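Local coordinates for protein-glutamine gamma-glutamyltransferase 2 (Pagrus major, PDB 1G0D) that catalyses calcium-dependent acyl transfer from peptide-bound glutamine to primary amines, thereby cross-linking or aminating proteins, at residues S606-L611 with S642-V647; S583-L588 with D668-V673; G617-L622 with Q632-G637. One frame throughout, in Å; residues are numbered along the deposited sequence.

Contact 1 of 3, residues S606-L611 with S642-V647; sequences SFTNPL and SGKVSV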
ATOM      1  N   SER A 606      -1.612  26.659   5.892  1.00 30.61           N
ATOM      2  CA  SER A 606      -1.209  27.383   7.091  1.00 30.31           C
ATOM      3  C   SER A 606      -1.379  26.600   8.396  1.00 32.12           C
ATOM      4  O   SER A 606      -2.282  25.788   8.516  1.00 34.95           O
ATOM      5  CB  SER A 606      -2.057  28.647   7.195  1.00 30.89           C
ATOM      6  OG  SER A 606      -3.126  28.480   8.120  1.00 28.28           O
ATOM      7  N   PHE A 607      -0.524  26.854   9.385  1.00 33.70           N
ATOM      8  CA  PHE A 607      -0.647  26.191  10.691  1.00 33.23           C
ATOM      9  C   PHE A 607       0.044  27.013  11.772  1.00 33.88           C
ATOM     10  O   PHE A 607       0.645  28.039  11.492  1.00 31.82           O
ATOM     11  CB  PHE A 607      -0.124  24.721  10.645  1.00 30.13           C
ATOM     12  CG  PHE A 607       1.356  24.547  10.944  1.00 24.16           C
ATOM     13  CD1 PHE A 607       1.776  24.097  12.193  1.00 21.96           C
ATOM     14  CD2 PHE A 607       2.318  24.746   9.950  1.00 21.77           C
ATOM     15  CE1 PHE A 607       3.124  23.842  12.452  1.00 19.18           C
ATOM     16  CE2 PHE A 607       3.670  24.495  10.195  1.00 19.68           C
ATOM     17  CZ  PHE A 607       4.069  24.038  11.459  1.00 18.76           C
ATOM     18  N   THR A 608      -0.088  26.578  13.016  1.00 37.01           N
ATOM     19  CA  THR A 608       0.530  27.273  14.132  1.00 35.54           C
ATOM     20  C   THR A 608       1.495  26.369  14.869  1.00 32.50           C
ATOM     21  O   THR A 608       1.125  25.301  15.311  1.00 33.56           O
ATOM     22  CB  THR A 608      -0.529  27.759  15.150  1.00 37.46           C
ATOM     23  OG1 THR A 608      -1.282  28.844  14.593  1.00 43.46           O
ATOM     24  CG2 THR A 608       0.143  28.247  16.412  1.00 41.59           C
ATOM     25  N   ASN A 609       2.737  26.802  14.996  1.00 31.54           N
ATOM     26  CA  ASN A 609       3.745  26.050  15.723  1.00 31.24           C
ATOM     27  C   ASN A 609       3.250  25.693  17.141  1.00 33.05           C
ATOM     28  O   ASN A 609       3.034  26.570  17.961  1.00 34.65           O
ATOM     29  CB  ASN A 609       4.994  26.908  15.822  1.00 27.98           C
ATOM     30  CG  ASN A 609       6.138  26.196  16.467  1.00 26.78           C
ATOM     31  OD1 ASN A 609       6.014  25.039  16.862  1.00 22.39           O
ATOM     32  ND2 ASN A 609       7.274  26.884  16.582  1.00 23.01           N
ATOM     33  N   PRO A 610       3.032  24.402  17.433  1.00 35.03           N
ATOM     34  CA  PRO A 610       2.565  24.003  18.770  1.00 39.52           C
ATOM     35  C   PRO A 610       3.777  23.811  19.707  1.00 43.35           C
ATOM     36  O   PRO A 610       3.647  23.520  20.905  1.00 45.08           O
ATOM     37  CB  PRO A 610       1.861  22.679  18.509  1.00 34.90           C
ATOM     38  CG  PRO A 610       2.703  22.066  17.461  1.00 36.10           C
ATOM     39  CD  PRO A 610       3.190  23.224  16.566  1.00 36.22           C
ATOM     40  N   LEU A 611       4.961  23.963  19.125  1.00 44.24           N
ATOM     41  CA  LEU A 611       6.210  23.815  19.839  1.00 40.15           C
ATOM     42  C   LEU A 611       6.726  25.152  20.377  1.00 43.63           C
ATOM     43  O   LEU A 611       6.736  26.168  19.685  1.00 40.84           O
ATOM     44  CB  LEU A 611       7.246  23.204  18.898  1.00 30.36           C
ATOM     45  CG  LEU A 611       7.564  21.730  19.055  1.00 22.87           C
ATOM     46  CD1 LEU A 611       6.313  20.927  19.148  1.00 12.72           C
ATOM     47  CD2 LEU A 611       8.443  21.317  17.901  1.00 19.58           C
ATOM     48  N   SER A 642       5.225  28.702  18.835  1.00 43.85           N
ATOM     49  CA  SER A 642       3.806  29.059  18.842  1.00 42.89           C
ATOM     50  C   SER A 642       3.406  30.078  17.761  1.00 40.64           C
ATOM     51  O   SER A 642       2.359  30.722  17.861  1.00 40.52           O
ATOM     52  CB  SER A 642       3.404  29.592  20.223  1.00 43.07           C
ATOM     53  OG  SER A 642       4.014  28.838  21.250  1.00 47.16           O
ATOM     54  N   GLY A 643       4.220  30.215  16.721  1.00 37.83           N
ATOM     55  CA  GLY A 643       3.886  31.159  15.668  1.00 37.69           C
ATOM     56  C   GLY A 643       3.176  30.539  14.474  1.00 37.08           C
ATOM     57  O   GLY A 643       3.423  29.383  14.137  1.00 38.46           O
ATOM     58  N   LYS A 644       2.295  31.299  13.828  1.00 35.20           N
ATOM     59  CA  LYS A 644       1.575  30.789  12.661  1.00 36.07           C
ATOM     60  C   LYS A 644       2.387  30.878  11.369  1.00 33.72           C
ATOM     61  O   LYS A 644       2.990  31.907  11.084  1.00 33.72           O
ATOM     62  CB  LYS A 644       0.246  31.530  12.456  1.00 39.33           C
ATOM     63  CG  LYS A 644      -0.534  31.074  11.209  1.00 43.38           C
ATOM     64  CD  LYS A 644      -1.817  31.866  10.995  1.00 49.65           C
ATOM     65  CE  LYS A 644      -2.885  31.518  12.058  1.00 58.77           C
ATOM     66  NZ  LYS A 644      -4.119  32.395  12.045  1.00 59.00           N
ATOM     67  N   VAL A 645       2.389  29.781  10.606  1.00 31.65           N
ATOM     68  CA  VAL A 645       3.091  29.664   9.327  1.00 27.68           C
ATOM     69  C   VAL A 645       2.072  29.755   8.230  1.00 27.36           C
ATOM     70  O   VAL A 645       0.959  29.259   8.373  1.00 29.39           O
ATOM     71  CB  VAL A 645       3.761  28.311   9.182  1.00 24.69           C
ATOM     72  CG1 VAL A 645       4.961  28.428   8.299  1.00 22.44           C
ATOM     73  CG2 VAL A 645       4.146  27.796  10.521  1.00 23.93           C
ATOM     74  N   SER A 646       2.429  30.379   7.123  1.00 28.10           N
ATOM     75  CA  SER A 646       1.462  30.498   6.040  1.00 29.11           C
ATOM     76  C   SER A 646       2.102  30.703   4.692  1.00 30.21           C
ATOM     77  O   SER A 646       2.750  31.725   4.487  1.00 31.87           O
ATOM     78  CB  SER A 646       0.511  31.672   6.295  1.00 27.55           C
ATOM     79  OG  SER A 646       0.175  31.781   7.675  1.00 35.76           O
ATOM     80  N   VAL A 647       1.924  29.730   3.787  1.00 29.87           N
ATOM     81  CA  VAL A 647       2.443  29.808   2.409  1.00 28.68           C
ATOM     82  C   VAL A 647       1.282  29.658   1.431  1.00 31.42           C
ATOM     83  O   VAL A 647       0.107  29.512   1.833  1.00 31.25           O
ATOM     84  CB  VAL A 647       3.397  28.671   2.029  1.00 26.55           C
ATOM     85  CG1 VAL A 647       4.801  29.063   2.313  1.00 25.93           C
ATOM     86  CG2 VAL A 647       3.002  27.392   2.740  1.00 27.82           C
TER

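Contact 2 of 3, residues S583-L588 with D668-V673; sequences STPELL and DRLKDV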
ATOM      1  N   SER A 583      -0.171  13.758  18.740  1.00 32.33           N
ATOM      2  CA  SER A 583      -0.551  14.446  17.493  1.00 31.90           C
ATOM      3  C   SER A 583       0.257  15.637  17.019  1.00 32.29           C
ATOM      4  O   SER A 583       0.868  16.322  17.817  1.00 37.02           O
ATOM      5  CB  SER A 583      -2.033  14.882  17.539  1.00 31.57           C
ATOM      6  OG  SER A 583      -2.477  15.345  18.804  1.00 33.19           O
ATOM      7  N   THR A 584       0.255  15.876  15.706  1.00 32.08           N
ATOM      8  CA  THR A 584       0.935  17.034  15.129  1.00 32.38           C
ATOM      9  C   THR A 584      -0.195  17.951  14.647  1.00 33.10           C
ATOM     10  O   THR A 584      -1.317  17.495  14.412  1.00 33.83           O
ATOM     11  CB  THR A 584       1.851  16.670  13.955  1.00 32.30           C
ATOM     12  OG1 THR A 584       1.207  15.694  13.132  1.00 39.64           O
ATOM     13  CG2 THR A 584       3.180  16.108  14.469  1.00 32.64           C
ATOM     14  N   PRO A 585       0.073  19.252  14.497  1.00 33.56           N
ATOM     15  CA  PRO A 585      -1.053  20.075  14.047  1.00 30.65           C
ATOM     16  C   PRO A 585      -1.513  19.662  12.669  1.00 26.65           C
ATOM     17  O   PRO A 585      -0.732  19.095  11.908  1.00 26.98           O
ATOM     18  CB  PRO A 585      -0.504  21.503  14.080  1.00 30.69           C
ATOM     19  CG  PRO A 585       1.002  21.359  14.027  1.00 31.06           C
ATOM     20  CD  PRO A 585       1.317  20.028  14.666  1.00 34.80           C
ATOM     21  N   GLU A 586      -2.784  19.933  12.366  1.00 26.90           N
ATOM     22  CA  GLU A 586      -3.357  19.613  11.068  1.00 26.73           C
ATOM     23  C   GLU A 586      -3.404  20.800  10.117  1.00 26.21           C
ATOM     24  O   GLU A 586      -4.119  21.769  10.359  1.00 28.56           O
ATOM     25  CB  GLU A 586      -4.756  19.068  11.204  1.00 28.09           C
ATOM     26  CG  GLU A 586      -5.132  18.332   9.941  1.00 43.92           C
ATOM     27  CD  GLU A 586      -6.621  18.187   9.744  1.00 50.26           C
ATOM     28  OE1 GLU A 586      -7.357  18.170  10.772  1.00 51.42           O
ATOM     29  OE2 GLU A 586      -7.035  18.084   8.552  1.00 54.46           O
ATOM     30  N   LEU A 587      -2.668  20.690   9.017  1.00 23.70           N
ATOM     31  CA  LEU A 587      -2.585  21.763   8.036  1.00 21.54           C
ATOM     32  C   LEU A 587      -3.948  22.194   7.532  1.00 20.11           C
ATOM     33  O   LEU A 587      -4.835  21.367   7.344  1.00 19.48           O
ATOM     34  CB  LEU A 587      -1.696  21.348   6.834  1.00 16.88           C
ATOM     35  CG  LEU A 587      -0.243  20.899   7.109  1.00 17.20           C
ATOM     36  CD1 LEU A 587       0.565  20.726   5.799  1.00 11.70           C
ATOM     37  CD2 LEU A 587       0.413  21.938   8.006  1.00 17.45           C
ATOM     38  N   LEU A 588      -4.093  23.505   7.335  1.00 20.34           N
ATOM     39  CA  LEU A 588      -5.297  24.127   6.795  1.00 17.16           C
ATOM     40  C   LEU A 588      -4.973  24.356   5.348  1.00 21.47           C
ATOM     41  O   LEU A 588      -4.191  25.266   4.993  1.00 20.41           O
ATOM     42  CB  LEU A 588      -5.547  25.476   7.427  1.00 18.89           C
ATOM     43  CG  LEU A 588      -6.990  25.950   7.547  1.00 17.71           C
ATOM     44  CD1 LEU A 588      -7.006  27.414   7.304  1.00 15.98           C
ATOM     45  CD2 LEU A 588      -7.870  25.245   6.581  1.00 21.10           C
ATOM     46  N   ASP A 668      12.972  20.802  11.449  1.00 28.08           N
ATOM     47  CA  ASP A 668      13.917  20.148  12.365  1.00 30.55           C
ATOM     48  C   ASP A 668      13.230  19.565  13.595  1.00 30.09           C
ATOM     49  O   ASP A 668      13.437  18.399  13.920  1.00 30.22           O
ATOM     50  CB  ASP A 668      15.020  21.123  12.824  1.00 29.12           C
ATOM     51  CG  ASP A 668      14.470  22.356  13.518  1.00 32.88           C
ATOM     52  OD1 ASP A 668      15.276  23.094  14.124  1.00 35.53           O
ATOM     53  OD2 ASP A 668      13.244  22.600  13.457  1.00 32.97           O
ATOM     54  N   ARG A 669      12.393  20.366  14.245  1.00 29.19           N
ATOM     55  CA  ARG A 669      11.696  19.943  15.436  1.00 29.83           C
ATOM     56  C   ARG A 669      10.262  19.461  15.234  1.00 31.63           C
ATOM     57  O   ARG A 669       9.711  18.787  16.117  1.00 34.59           O
ATOM     58  CB  ARG A 669      11.723  21.076  16.450  1.00 35.00           C
ATOM     59  CG  ARG A 669      13.120  21.623  16.664  1.00 39.62           C
ATOM     60  CD  ARG A 669      13.945  20.715  17.565  1.00 44.01           C
ATOM     61  NE  ARG A 669      13.884  21.191  18.942  1.00 55.49           N
ATOM     62  CZ  ARG A 669      12.971  20.790  19.825  1.00 61.60           C
ATOM     63  NH1 ARG A 669      12.976  21.274  21.075  1.00 61.48           N
ATOM     64  NH2 ARG A 669      12.057  19.885  19.460  1.00 64.23           N
ATOM     65  N   LEU A 670       9.641  19.817  14.105  1.00 30.11           N
ATOM     66  CA  LEU A 670       8.264  19.365  13.808  1.00 24.29           C
ATOM     67  C   LEU A 670       8.269  18.541  12.546  1.00 27.06           C
ATOM     68  O   LEU A 670       8.525  19.060  11.439  1.00 26.85           O
ATOM     69  CB  LEU A 670       7.309  20.519  13.593  1.00 15.66           C
ATOM     70  CG  LEU A 670       6.052  20.579  14.461  1.00 11.63           C
ATOM     71  CD1 LEU A 670       4.903  21.059  13.618  1.00 10.04           C
ATOM     72  CD2 LEU A 670       5.742  19.271  15.090  1.00  7.68           C
ATOM     73  N   LYS A 671       7.991  17.250  12.723  1.00 24.36           N
ATOM     74  CA  LYS A 671       7.986  16.341  11.605  1.00 25.32           C
ATOM     75  C   LYS A 671       6.674  15.605  11.568  1.00 24.75           C
ATOM     76  O   LYS A 671       6.011  15.486  12.609  1.00 21.09           O
ATOM     77  CB  LYS A 671       9.134  15.321  11.741  1.00 28.98           C
ATOM     78  CG  LYS A 671      10.446  15.862  12.296  1.00 30.13           C
ATOM     79  CD  LYS A 671      11.494  14.769  12.475  1.00 30.08           C
ATOM     80  CE  LYS A 671      12.766  15.121  11.720  1.00 33.83           C
ATOM     81  NZ  LYS A 671      12.477  15.927  10.467  1.00 42.49           N
ATOM     82  N   ASP A 672       6.318  15.115  10.367  1.00 23.49           N
ATOM     83  CA  ASP A 672       5.103  14.331  10.172  1.00 20.22           C
ATOM     84  C   ASP A 672       3.876  15.246  10.278  1.00 19.02           C
ATOM     85  O   ASP A 672       2.970  15.035  11.086  1.00 19.76           O
ATOM     86  CB  ASP A 672       5.089  13.210  11.242  1.00 24.16           C
ATOM     87  CG  ASP A 672       4.323  11.965  10.822  1.00 21.65           C
ATOM     88  OD1 ASP A 672       3.659  11.362  11.697  1.00 19.14           O
ATOM     89  OD2 ASP A 672       4.389  11.577   9.641  1.00 28.30           O
ATOM     90  N   VAL A 673       3.846  16.305   9.487  1.00 17.24           N
ATOM     91  CA  VAL A 673       2.693  17.193   9.535  1.00 17.65           C
ATOM     92  C   VAL A 673       1.957  17.218   8.174  1.00 18.52           C
ATOM     93  O   VAL A 673       2.529  17.633   7.158  1.00 14.39           O
ATOM     94  CB  VAL A 673       3.130  18.626   9.948  1.00 16.91           C
ATOM     95  CG1 VAL A 673       1.920  19.526  10.018  1.00 16.04           C
ATOM     96  CG2 VAL A 673       3.842  18.580  11.294  1.00 11.56           C
TER

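Contact 3 of 3, residues G617-L622 with Q632-G637; sequences GGVFTL and QIHVNG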
ATOM      1  N   GLY A 617      13.991  25.064   8.642  1.00 38.94           N
ATOM      2  CA  GLY A 617      14.102  24.102   7.565  1.00 38.47           C
ATOM      3  C   GLY A 617      12.708  23.743   7.078  1.00 36.58           C
ATOM      4  O   GLY A 617      12.543  22.721   6.398  1.00 37.86           O
ATOM      5  N   GLY A 618      11.727  24.590   7.431  1.00 33.83           N
ATOM      6  CA  GLY A 618      10.336  24.380   7.064  1.00 29.38           C
ATOM      7  C   GLY A 618      10.131  24.290   5.573  1.00 27.32           C
ATOM      8  O   GLY A 618      10.440  25.236   4.868  1.00 29.67           O
ATOM      9  N   VAL A 619       9.654  23.133   5.105  1.00 27.23           N
ATOM     10  CA  VAL A 619       9.356  22.874   3.684  1.00 22.61           C
ATOM     11  C   VAL A 619       7.939  22.344   3.575  1.00 25.98           C
ATOM     12  O   VAL A 619       7.568  21.424   4.322  1.00 30.66           O
ATOM     13  CB  VAL A 619      10.089  21.708   3.058  1.00 17.34           C
ATOM     14  CG1 VAL A 619      10.645  22.129   1.769  1.00 17.18           C
ATOM     15  CG2 VAL A 619      11.046  21.088   4.002  1.00 17.96           C
ATOM     16  N   PHE A 620       7.172  22.879   2.630  1.00 23.27           N
ATOM     17  CA  PHE A 620       5.825  22.401   2.387  1.00 19.87           C
ATOM     18  C   PHE A 620       5.992  21.702   1.032  1.00 22.51           C
ATOM     19  O   PHE A 620       6.705  22.217   0.168  1.00 21.73           O
ATOM     20  CB  PHE A 620       4.862  23.580   2.240  1.00 18.77           C
ATOM     21  CG  PHE A 620       4.465  24.219   3.537  1.00 15.34           C
ATOM     22  CD1 PHE A 620       3.428  23.699   4.289  1.00 13.79           C
ATOM     23  CD2 PHE A 620       5.133  25.337   4.010  1.00 13.61           C
ATOM     24  CE1 PHE A 620       3.055  24.293   5.514  1.00 16.21           C
ATOM     25  CE2 PHE A 620       4.776  25.937   5.222  1.00 12.58           C
ATOM     26  CZ  PHE A 620       3.741  25.412   5.972  1.00 16.96           C
ATOM     27  N   THR A 621       5.392  20.526   0.853  1.00 21.78           N
ATOM     28  CA  THR A 621       5.459  19.819  -0.438  1.00 21.03           C
ATOM     29  C   THR A 621       4.026  19.585  -0.848  1.00 20.63           C
ATOM     30  O   THR A 621       3.259  19.047  -0.057  1.00 23.65           O
ATOM     31  CB  THR A 621       6.112  18.457  -0.326  1.00 22.04           C
ATOM     32  OG1 THR A 621       7.336  18.576   0.416  1.00 28.33           O
ATOM     33  CG2 THR A 621       6.358  17.881  -1.715  1.00 17.38           C
ATOM     34  N   LEU A 622       3.648  19.980  -2.064  1.00 19.71           N
ATOM     35  CA  LEU A 622       2.259  19.822  -2.500  1.00 18.04           C
ATOM     36  C   LEU A 622       2.099  18.935  -3.723  1.00 17.43           C
ATOM     37  O   LEU A 622       2.917  18.974  -4.632  1.00 22.69           O
ATOM     38  CB  LEU A 622       1.634  21.176  -2.842  1.00 17.01           C
ATOM     39  CG  LEU A 622       1.622  22.470  -2.028  1.00 18.13           C
ATOM     40  CD1 LEU A 622       0.189  22.862  -1.768  1.00 18.84           C
ATOM     41  CD2 LEU A 622       2.349  22.327  -0.753  1.00 17.81           C
ATOM     42  N   GLN A 632       7.536  21.937  -3.980  1.00 25.77           N
ATOM     43  CA  GLN A 632       7.931  22.479  -2.685  1.00 27.98           C
ATOM     44  C   GLN A 632       7.882  23.997  -2.464  1.00 25.44           C
ATOM     45  O   GLN A 632       8.119  24.787  -3.365  1.00 25.93           O
ATOM     46  CB  GLN A 632       9.331  21.992  -2.339  1.00 30.29           C
ATOM     47  CG  GLN A 632       9.379  20.564  -1.838  1.00 37.39           C
ATOM     48  CD  GLN A 632      10.788  20.120  -1.498  1.00 43.52           C
ATOM     49  OE1 GLN A 632      10.990  19.083  -0.856  1.00 46.99           O
ATOM     50  NE2 GLN A 632      11.777  20.903  -1.932  1.00 45.24           N
ATOM     51  N   ILE A 633       7.548  24.381  -1.238  1.00 26.80           N
ATOM     52  CA  ILE A 633       7.525  25.777  -0.809  1.00 26.92           C
ATOM     53  C   ILE A 633       8.413  25.826   0.435  1.00 29.71           C
ATOM     54  O   ILE A 633       8.057  25.260   1.474  1.00 27.33           O
ATOM     55  CB  ILE A 633       6.153  26.239  -0.348  1.00 26.91           C
ATOM     56  CG1 ILE A 633       5.096  25.827  -1.372  1.00 27.48           C
ATOM     57  CG2 ILE A 633       6.207  27.742  -0.057  1.00 18.49           C
ATOM     58  CD1 ILE A 633       3.725  26.214  -0.962  1.00 29.74           C
ATOM     59  N   HIS A 634       9.566  26.479   0.337  1.00 30.16           N
ATOM     60  CA  HIS A 634      10.449  26.568   1.493  1.00 31.37           C
ATOM     61  C   HIS A 634      10.121  27.804   2.312  1.00 31.92           C
ATOM     62  O   HIS A 634      10.094  28.907   1.787  1.00 34.31           O
ATOM     63  CB  HIS A 634      11.910  26.606   1.042  1.00 28.48           C
ATOM     64  CG  HIS A 634      12.400  25.302   0.478  1.00 31.93           C
ATOM     65  ND1 HIS A 634      12.098  24.882  -0.801  1.00 34.77           N
ATOM     66  CD2 HIS A 634      13.160  24.317   1.022  1.00 29.97           C
ATOM     67  CE1 HIS A 634      12.649  23.699  -1.022  1.00 32.75           C
ATOM     68  NE2 HIS A 634      13.299  23.334   0.068  1.00 30.05           N
ATOM     69  N   VAL A 635       9.812  27.607   3.588  1.00 34.89           N
ATOM     70  CA  VAL A 635       9.529  28.711   4.494  1.00 38.26           C
ATOM     71  C   VAL A 635      10.851  29.450   4.656  1.00 44.40           C
ATOM     72  O   VAL A 635      11.853  28.858   5.072  1.00 45.65           O
ATOM     73  CB  VAL A 635       9.092  28.198   5.887  1.00 34.84           C
ATOM     74  CG1 VAL A 635       9.054  29.358   6.882  1.00 32.60           C
ATOM     75  CG2 VAL A 635       7.740  27.513   5.788  1.00 33.03           C
ATOM     76  N   ASN A 636      10.875  30.730   4.305  1.00 50.06           N
ATOM     77  CA  ASN A 636      12.114  31.488   4.435  1.00 55.21           C
ATOM     78  C   ASN A 636      12.179  32.064   5.844  1.00 53.17           C
ATOM     79  O   ASN A 636      11.422  32.961   6.213  1.00 52.37           O
ATOM     80  CB  ASN A 636      12.182  32.585   3.356  1.00 63.57           C
ATOM     81  CG  ASN A 636      12.350  32.000   1.926  1.00 70.33           C
ATOM     82  OD1 ASN A 636      11.723  32.475   0.955  1.00 68.94           O
ATOM     83  ND2 ASN A 636      13.203  30.963   1.802  1.00 72.28           N
ATOM     84  N   GLY A 637      13.085  31.510   6.635  1.00 51.03           N
ATOM     85  CA  GLY A 637      13.213  31.943   8.009  1.00 49.98           C
ATOM     86  C   GLY A 637      12.942  30.765   8.925  1.00 49.34           C
ATOM     87  O   GLY A 637      13.108  29.615   8.525  1.00 52.57           O
TER
HETATM   88  O   HOH W   1      11.093  26.918   8.997  1.00 21.00           O

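Contact 1 of 3, residues S606-L611 with S642-V647
Phe607 and Val645 lie side by side on the inward face of two antiparallel strands, and the branch that makes the contact is CG2 of the valine. It sits 3.4 Å from CE2 of Phe607, obliquely to the ring, and also close to CD2. The phenyl group gets there because its CG is tucked between the backbone N and the carbonyl carbon (chi1 89°), which swings the CD2 side toward the neighbouring strand. Beneath them the two residues form a hydrogen-bonded pair: Phe607 N donates to Val645 O at 3.0 Å, and Val645 N returns a bond of 2.6 Å to Phe607 O. The pairing belongs to the small antiparallel sheet 588-590, 601-608, 644-651 of the C-terminal immunoglobulin-like domain, and Phe607 turns inward to meet Pro585, Leu670, Leu615 and the ring of Phe665 in the sandwich. Were the ring cut back to an alanine, Val645 CG2 would probably lose its aromatic neighbour and a gap would open where Pro585, Leu670 and Phe665 now converge.

The opposite face is looser and turned to solvent, with Thr608, Lys644 and Ser646 all exposed. Thr608 OG1 stands 3.8 Å from Lys644 CB, and Ser606 CB is 3.9 Å from Ser646 OG. Lys644 runs its CG past Phe607 O, then bends at chi3 and carries its ammonium group away.

Where the strands fray, polar atoms take over. Asn609 N reaches Gly643 O at 2.8 Å, and Ser642 N bonds to Leu611 O. Asn609 itself is buried: its OD1 accepts from Leu611 N at 2.7 Å to close an Asx turn, the donor standing above the amide plane, while ND2 donates to the carbonyls of Val613 and Ala640. Both ends of this one amide are therefore held, and its rotation is fixed, even though the neighbouring Ser642 is exposed.

Contact 2 of 3, residues S583-L588 with D668-V673
Val673 sets its CG1 methyl against CD2 of Leu587, 3.5 Å away, the two side chains crossing at about a right angle. With CG1 anti to the backbone N (chi1 -179°), the same methyl also lies 3.3 Å from Pro585 O, while CG2 turns to the threonine before that proline and comes within 3.8 Å of Thr584 CB. Next along, Leu670 and Pro585 reach toward each other tip to tip, Leu670 CD1 resting 3.9 Å from Pro585 CD and equally near CG. The other methyl of this leucine, CD2, meets the threonine instead, 4.1 Å from Thr584 CG2. Leu670 and Val673, either side of Lys671 and Asp672 in the sequence, carry most of the apolar contact from 668-673.

Thr584 supplies the polar part. Its OG1 sits between the backbone N and the carbonyl carbon (chi1 41°) and donates to Asp672 O at 2.8 Å, the donor slightly tilted from the carbonyl plane. Its CG2 then falls against Lys671 O, 3.4 Å off, so that one side chain meets two successive carbonyls.

Both segments are linkers of the C-terminal immunoglobulin-like domain: 583-588 leads in from strand 573-581 to the first strand, 588-590, and 668-673 joins strand 659-666 to the last, 673-682. Their meeting closes one end of the sandwich, with Leu587 packed on Val663 and Val673 on Phe665.

At Asp672 the backbone takes left-handed angles, phi 72°. Its carboxylate leaves this packing for a salt bridge from OD1 to Arg171 NH1, and Lys671, pointing away from the 583-588 segment, pairs through NZ with Asp666. The side chain of Tyr515, a residue important for catalytic activity, lies about 9 Å from that of Asp672.

Contact 3 of 3, residues G617-L622 with Q632-G637
Phe620 and Ile633 face each other as a hydrogen-bonded antiparallel pair and satisfy one another twice. Phe620 N donates to Ile633 O at 2.8 Å, and Ile633 N donates to Phe620 O at 2.7 Å; both bonds are fairly straight. Phe620 O receives a further CA-H...O contact from Gln632 CA, 3.1 Å away, while Ile633 O lies near the plane of the phenyl ring at its edge. Two residues on, Val635 N gives its hydrogen to Gly618 O at 2.8 Å.

Beyond this point the strands part, and a water steps in: Gly618 N donates to it at 2.9 Å, and it makes a weak, longer bond to Gly637 O. Gly618 also makes room for a neighbour, since a CB there would come within about 3.2 Å of Val635 CG2. The pairing is that of a beta hairpin, strands 619-624 and 628-634, at the edge of the larger sheet of the immunoglobulin-like domain. Strand 628-634 is outermost, whereas the backbones of Val619 and Thr621 bond on their other side to Asp666 and Asp664 of strand 659-666.

The two faces differ in character. Inward, Val635 CG2 meets the phenyl ring at its edge, 3.4 Å from Phe620 CE2, and the ring goes on to Phe665 and Val647 of the sandwich. Ile633, with CG1 anti to the carbonyl carbon (chi1 -48°), extends CD1 toward Leu622 CD2.

Outward, Val619 places CG1 over one face of the His634 imidazole, 3.5 Å from the centroid and 20° off its normal, a CH-pi contact displaced toward the NE2 and CD2 rim. Gln632 runs extended beside Thr621 on this face, its amide carbon passing the same Val619 methyl; Arg248 from another part of the chain touches both Val619 and Thr621.

In the fold
From the N terminus, the chain enters the C-terminal domain through 583-588, the first half of contact 2, whose partner 668-673 comes 80 residues later and closes the outermost loop. Within it, 606-611 waits for 642-647 in contact 1, and inside that again the hairpin of contact 3 closes after only ten residues. The three are nested and none crosses another. Contact 1 belongs to the three-stranded sheet, contact 3 to the larger one facing it, and contact 2 joins the linkers at one end. Val645 and Val647 of contact 1 pack against contact 3, while Phe607 and Leu611 reach contact 2; contacts 2 and 3 do not touch.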